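Long-range contact in putative oxidoreductase (Gluconobacter oxydans, PDB 3WJ7), which is a reductase of the short-chain dehydrogenase/reductase (SDR) family that probably uses a nicotinamide coenzyme: residues K270-E282 with R293-L305. Numbering follows the deposited sequence.
Sequences KQSWLYPVALVSE and RVTRETLAMSKKL
Glu282 OE2 is gripped twice by one residue, Arg296. The backbone N of Arg296 reaches Glu282 OE2 at 2.6 Å, nearly end-on to its C-O bond. Arg296 NE comes to the same Glu282 OE2 at 3.2 Å, on the syn side of the carboxylate. Glu282 OE1 takes a weak bond from Arg296 NH2 at 3.1 Å, which completes a salt bridge. The carboxylate and guanidinium planes stand 55° apart. Glu282 is extended beyond CG, which carries its carboxylate across to the first turn of helix 296-302. A negative charge at this N-terminal end probably suits the helix dipole. Thr295 is the N-cap, and its OG1 accepts from Thr298 N at 2.9 Å.

The Arg296 side chain is a knob among Tyr275, Ala278, Leu279 and Glu282. A bend at chi3 (-66°) turns its guanidinium back toward the Glu282 carboxylate. Leu279 CD1 lies over one guanidinium face, and Tyr275 OH sits near its plane at the edge. Arg296 NH2 also forms a salt bridge with Asp201 of the third subunit.

The contact pairs two roughly antiparallel helices, 275-288 and 296-302, which follow the main Rossmann sheet in the chain. The axes of 275-282 and 296-302 come within 9.1 Å, and their N-to-C directions differ by 148°. Ala278 lets the backbones close in, with its CB 3.7 Å from Arg296 N. About one turn further on, Ser281 OG donates to Val294 O at 2.7 Å.

At the other end the two methyls of Leu299 part. CD1 packs on Leu274 CB, while CD2 lies against the backbone and CB of Tyr275. Gln271 lies against the backbone at Ser302 and Lys303, and its NE2 bonds to Gly287 O of the second subunit. Phe288 of that subunit packs on Leu274, Val294 and Ser302.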
loop_
_atom_site.group_PDB
_atom_site.type_symbol
_atom_site.label_atom_id
_atom_site.label_comp_id
_atom_site.label_asym_id
_atom_site.label_seq_id
_atom_site.Cartn_x
_atom_site.Cartn_y
_atom_site.Cartn_z
ATOM N N LYS A 270 7.403 15.195 24.397
ATOM C CA LYS A 270 8.387 15.805 23.496
ATOM C C LYS A 270 8.655 14.810 22.356
ATOM O O LYS A 270 8.556 13.575 22.512
ATOM C CB LYS A 270 9.693 16.148 24.193
ATOM C CG LYS A 270 9.617 17.242 25.234
ATOM C CD LYS A 270 10.952 17.426 25.940
ATOM C CE LYS A 270 10.731 18.174 27.253
ATOM N NZ LYS A 270 11.574 17.655 28.379
ATOM N N GLN A 271 9.000 15.352 21.203
ATOM C CA GLN A 271 9.094 14.531 20.022
ATOM C C GLN A 271 10.324 13.652 20.137
ATOM O O GLN A 271 10.348 12.530 19.624
ATOM C CB GLN A 271 9.123 15.398 18.758
ATOM C CG GLN A 271 8.441 14.745 17.561
ATOM C CD GLN A 271 7.711 15.740 16.700
ATOM O OE1 GLN A 271 8.076 16.917 16.648
ATOM N NE2 GLN A 271 6.660 15.282 16.025
ATOM N N SER A 272 11.330 14.136 20.851
ATOM C CA SER A 272 12.528 13.340 21.037
ATOM C C SER A 272 12.258 12.072 21.880
ATOM O O SER A 272 13.094 11.180 21.924
ATOM C CB SER A 272 13.671 14.171 21.616
ATOM O OG SER A 272 13.286 14.789 22.816
ATOM N N TRP A 273 11.094 11.990 22.538
ATOM C CA TRP A 273 10.770 10.821 23.327
ATOM C C TRP A 273 10.221 9.748 22.421
ATOM O O TRP A 273 9.911 8.661 22.870
ATOM C CB TRP A 273 9.729 11.127 24.394
ATOM C CG TRP A 273 10.144 12.117 25.440
ATOM C CD1 TRP A 273 11.383 12.667 25.612
ATOM C CD2 TRP A 273 9.320 12.649 26.474
ATOM N NE1 TRP A 273 11.379 13.506 26.687
ATOM C CE2 TRP A 273 10.126 13.521 27.238
ATOM C CE3 TRP A 273 7.979 12.468 26.833
ATOM C CZ2 TRP A 273 9.635 14.241 28.331
ATOM C CZ3 TRP A 273 7.474 13.178 27.915
ATOM C CH2 TRP A 273 8.307 14.061 28.656
ATOM N N LEU A 274 10.077 10.037 21.138
ATOM C CA LEU A 274 9.560 8.999 20.241
ATOM C C LEU A 274 10.723 8.154 19.719
ATOM O O LEU A 274 10.505 7.088 19.150
ATOM C CB LEU A 274 8.730 9.607 19.095
ATOM C CG LEU A 274 7.421 10.338 19.429
ATOM C CD1 LEU A 274 7.132 11.372 18.361
ATOM C CD2 LEU A 274 6.213 9.415 19.599
ATOM N N TYR A 275 11.953 8.626 19.950
ATOM C CA TYR A 275 13.166 7.927 19.493
ATOM C C TYR A 275 13.155 6.430 19.825
ATOM O O TYR A 275 13.308 5.630 18.942
ATOM C CB TYR A 275 14.451 8.636 19.964
ATOM C CG TYR A 275 15.781 7.965 19.567
ATOM C CD1 TYR A 275 16.581 8.473 18.519
ATOM C CD2 TYR A 275 16.241 6.835 20.260
ATOM C CE1 TYR A 275 17.785 7.852 18.170
ATOM C CE2 TYR A 275 17.433 6.216 19.933
ATOM C CZ TYR A 275 18.212 6.721 18.907
ATOM O OH TYR A 275 19.397 6.058 18.633
ATOM N N PRO A 276 12.942 6.058 21.100
ATOM C CA PRO A 276 12.849 4.643 21.473
ATOM C C PRO A 276 11.803 3.846 20.709
ATOM O O PRO A 276 12.049 2.665 20.412
ATOM C CB PRO A 276 12.463 4.705 22.950
ATOM C CG PRO A 276 13.178 5.920 23.420
ATOM C CD PRO A 276 12.994 6.922 22.298
ATOM N N VAL A 277 10.653 4.464 20.417
ATOM C CA VAL A 277 9.570 3.799 19.684
ATOM C C VAL A 277 10.062 3.500 18.262
ATOM O O VAL A 277 9.799 2.414 17.687
ATOM C CB VAL A 277 8.319 4.701 19.611
ATOM C CG1 VAL A 277 7.099 3.918 19.169
ATOM C CG2 VAL A 277 8.054 5.370 20.952
ATOM N N ALA A 278 10.763 4.486 17.697
ATOM C CA ALA A 278 11.403 4.367 16.369
ATOM C C ALA A 278 12.357 3.184 16.346
ATOM O O ALA A 278 12.348 2.353 15.409
ATOM C CB ALA A 278 12.172 5.635 16.039
ATOM N N LEU A 279 13.162 3.107 17.405
ATOM C CA LEU A 279 14.132 2.071 17.520
ATOM C C LEU A 279 13.456 0.716 17.627
ATOM O O LEU A 279 13.844 -0.203 16.945
ATOM C CB LEU A 279 14.993 2.331 18.733
ATOM C CG LEU A 279 16.297 1.561 18.841
ATOM C CD1 LEU A 279 17.207 1.948 17.670
ATOM C CD2 LEU A 279 16.910 1.875 20.211
ATOM N N VAL A 280 12.437 0.607 18.463
ATOM C CA VAL A 280 11.758 -0.657 18.666
ATOM C C VAL A 280 11.101 -1.076 17.366
ATOM O O VAL A 280 11.228 -2.223 16.916
ATOM C CB VAL A 280 10.712 -0.579 19.805
ATOM C CG1 VAL A 280 10.056 -1.933 20.013
ATOM C CG2 VAL A 280 11.395 -0.146 21.094
ATOM N N SER A 281 10.397 -0.130 16.772
ATOM C CA SER A 281 9.873 -0.263 15.415
ATOM C C SER A 281 10.876 -0.829 14.389
ATOM O O SER A 281 10.547 -1.756 13.684
ATOM C CB SER A 281 9.312 1.092 14.979
ATOM O OG SER A 281 9.079 1.127 13.600
ATOM N N GLU A 282 12.095 -0.304 14.313
ATOM C CA GLU A 282 13.109 -0.893 13.432
ATOM C C GLU A 282 13.421 -2.308 13.834
ATOM O O GLU A 282 13.568 -3.166 12.961
ATOM C CB GLU A 282 14.407 -0.108 13.425
ATOM C CG GLU A 282 14.296 1.287 12.826
ATOM C CD GLU A 282 15.574 2.130 12.964
ATOM O OE1 GLU A 282 16.707 1.571 12.948
ATOM O OE2 GLU A 282 15.447 3.383 13.072
ATOM N N ARG A 293 7.409 0.941 9.160
ATOM C CA ARG A 293 6.707 2.120 8.677
ATOM C C ARG A 293 7.404 3.369 9.177
ATOM O O ARG A 293 7.274 4.444 8.574
ATOM C CB ARG A 293 5.269 2.142 9.183
ATOM C CG ARG A 293 4.382 1.047 8.612
ATOM C CD ARG A 293 2.937 1.295 9.012
ATOM N NE ARG A 293 2.379 2.413 8.254
ATOM C CZ ARG A 293 1.446 3.240 8.709
ATOM N NH1 ARG A 293 0.951 3.088 9.935
ATOM N NH2 ARG A 293 1.026 4.232 7.937
ATOM N N VAL A 294 8.133 3.204 10.285
ATOM C CA VAL A 294 8.734 4.283 11.031
ATOM C C VAL A 294 10.141 3.876 11.442
ATOM O O VAL A 294 10.350 2.746 11.838
ATOM C CB VAL A 294 7.861 4.543 12.235
ATOM C CG1 VAL A 294 8.637 5.106 13.401
ATOM C CG2 VAL A 294 6.742 5.473 11.835
ATOM N N THR A 295 11.112 4.784 11.303
ATOM C CA THR A 295 12.526 4.538 11.675
ATOM C C THR A 295 13.060 5.803 12.364
ATOM O O THR A 295 12.414 6.850 12.279
ATOM C CB THR A 295 13.419 4.280 10.420
ATOM O OG1 THR A 295 13.623 5.497 9.730
ATOM C CG2 THR A 295 12.791 3.341 9.407
ATOM N N ARG A 296 14.231 5.735 13.006
ATOM C CA ARG A 296 15.006 6.960 13.329
ATOM C C ARG A 296 15.098 7.967 12.191
ATOM O O ARG A 296 14.907 9.161 12.411
ATOM C CB ARG A 296 16.412 6.631 13.795
ATOM C CG ARG A 296 16.408 5.799 15.068
ATOM C CD ARG A 296 17.789 5.263 15.351
ATOM N NE ARG A 296 18.196 4.308 14.328
ATOM C CZ ARG A 296 19.295 3.570 14.384
ATOM N NH1 ARG A 296 20.111 3.691 15.407
ATOM N NH2 ARG A 296 19.560 2.706 13.412
ATOM N N GLU A 297 15.374 7.499 10.978
ATOM C CA GLU A 297 15.443 8.369 9.785
ATOM C C GLU A 297 14.087 9.047 9.526
ATOM O O GLU A 297 14.012 10.164 9.034
ATOM C CB GLU A 297 15.934 7.575 8.531
ATOM C CG GLU A 297 16.414 8.437 7.347
ATOM C CD GLU A 297 16.258 7.793 5.947
ATOM O OE1 GLU A 297 15.129 7.785 5.367
ATOM O OE2 GLU A 297 17.285 7.322 5.393
ATOM N N THR A 298 13.010 8.367 9.877
ATOM C CA THR A 298 11.680 8.948 9.754
ATOM C C THR A 298 11.434 10.047 10.776
ATOM O O THR A 298 11.041 11.159 10.422
ATOM C CB THR A 298 10.584 7.857 9.749
ATOM O OG1 THR A 298 10.268 7.635 8.381
ATOM C CG2 THR A 298 9.269 8.293 10.425
ATOM N N LEU A 299 11.691 9.728 12.034
ATOM C CA LEU A 299 11.553 10.661 13.107
ATOM C C LEU A 299 12.347 11.961 12.897
ATOM O O LEU A 299 11.880 13.034 13.269
ATOM C CB LEU A 299 11.953 9.978 14.402
ATOM C CG LEU A 299 11.691 10.761 15.678
ATOM C CD1 LEU A 299 10.206 11.020 15.930
ATOM C CD2 LEU A 299 12.297 10.013 16.840
ATOM N N ALA A 300 13.526 11.878 12.280
ATOM C CA ALA A 300 14.379 13.056 12.135
ATOM C C ALA A 300 13.812 14.034 11.122
ATOM O O ALA A 300 14.115 15.207 11.183
ATOM C CB ALA A 300 15.815 12.674 11.794
ATOM N N MET A 301 12.976 13.565 10.214
ATOM C CA MET A 301 12.300 14.453 9.283
ATOM C C MET A 301 11.079 15.093 9.914
ATOM O O MET A 301 10.860 16.307 9.814
ATOM C CB MET A 301 11.835 13.680 8.035
ATOM C CG MET A 301 12.921 12.914 7.281
ATOM S SD MET A 301 14.244 13.957 6.622
ATOM C CE MET A 301 13.312 15.341 5.949
ATOM N N SER A 302 10.261 14.266 10.551
ATOM C CA SER A 302 9.012 14.720 11.143
ATOM C C SER A 302 9.236 15.602 12.365
ATOM O O SER A 302 8.336 16.312 12.791
ATOM C CB SER A 302 8.155 13.514 11.492
ATOM O OG SER A 302 8.923 12.578 12.218
ATOM N N LYS A 303 10.437 15.532 12.927
ATOM C CA LYS A 303 10.904 16.417 13.991
ATOM C C LYS A 303 10.904 17.874 13.554
ATOM O O LYS A 303 10.796 18.758 14.398
ATOM C CB LYS A 303 12.370 16.095 14.385
ATOM C CG LYS A 303 12.598 15.412 15.733
ATOM C CD LYS A 303 14.101 15.152 15.948
ATOM C CE LYS A 303 14.402 14.316 17.201
ATOM N NZ LYS A 303 14.530 15.120 18.463
ATOM N N LYS A 304 11.102 18.125 12.266
ATOM C CA LYS A 304 11.293 19.502 11.783
ATOM C C LYS A 304 10.004 20.258 11.963
ATOM O O LYS A 304 8.933 19.688 11.829
ATOM C CB LYS A 304 11.722 19.545 10.309
ATOM C CG LYS A 304 13.036 18.824 9.960
ATOM C CD LYS A 304 13.318 19.020 8.487
ATOM C CE LYS A 304 13.873 17.778 7.826
ATOM N NZ LYS A 304 15.335 17.920 7.580
ATOM N N LEU A 305 10.101 21.527 12.337
ATOM C CA LEU A 305 8.905 22.324 12.511
ATOM C C LEU A 305 8.320 22.677 11.132
ATOM O O LEU A 305 9.051 22.986 10.196
ATOM C CB LEU A 305 9.201 23.586 13.313
ATOM C CG LEU A 305 9.988 23.462 14.627
ATOM C CD1 LEU A 305 10.150 24.818 15.305
ATOM C CD2 LEU A 305 9.377 22.440 15.575
#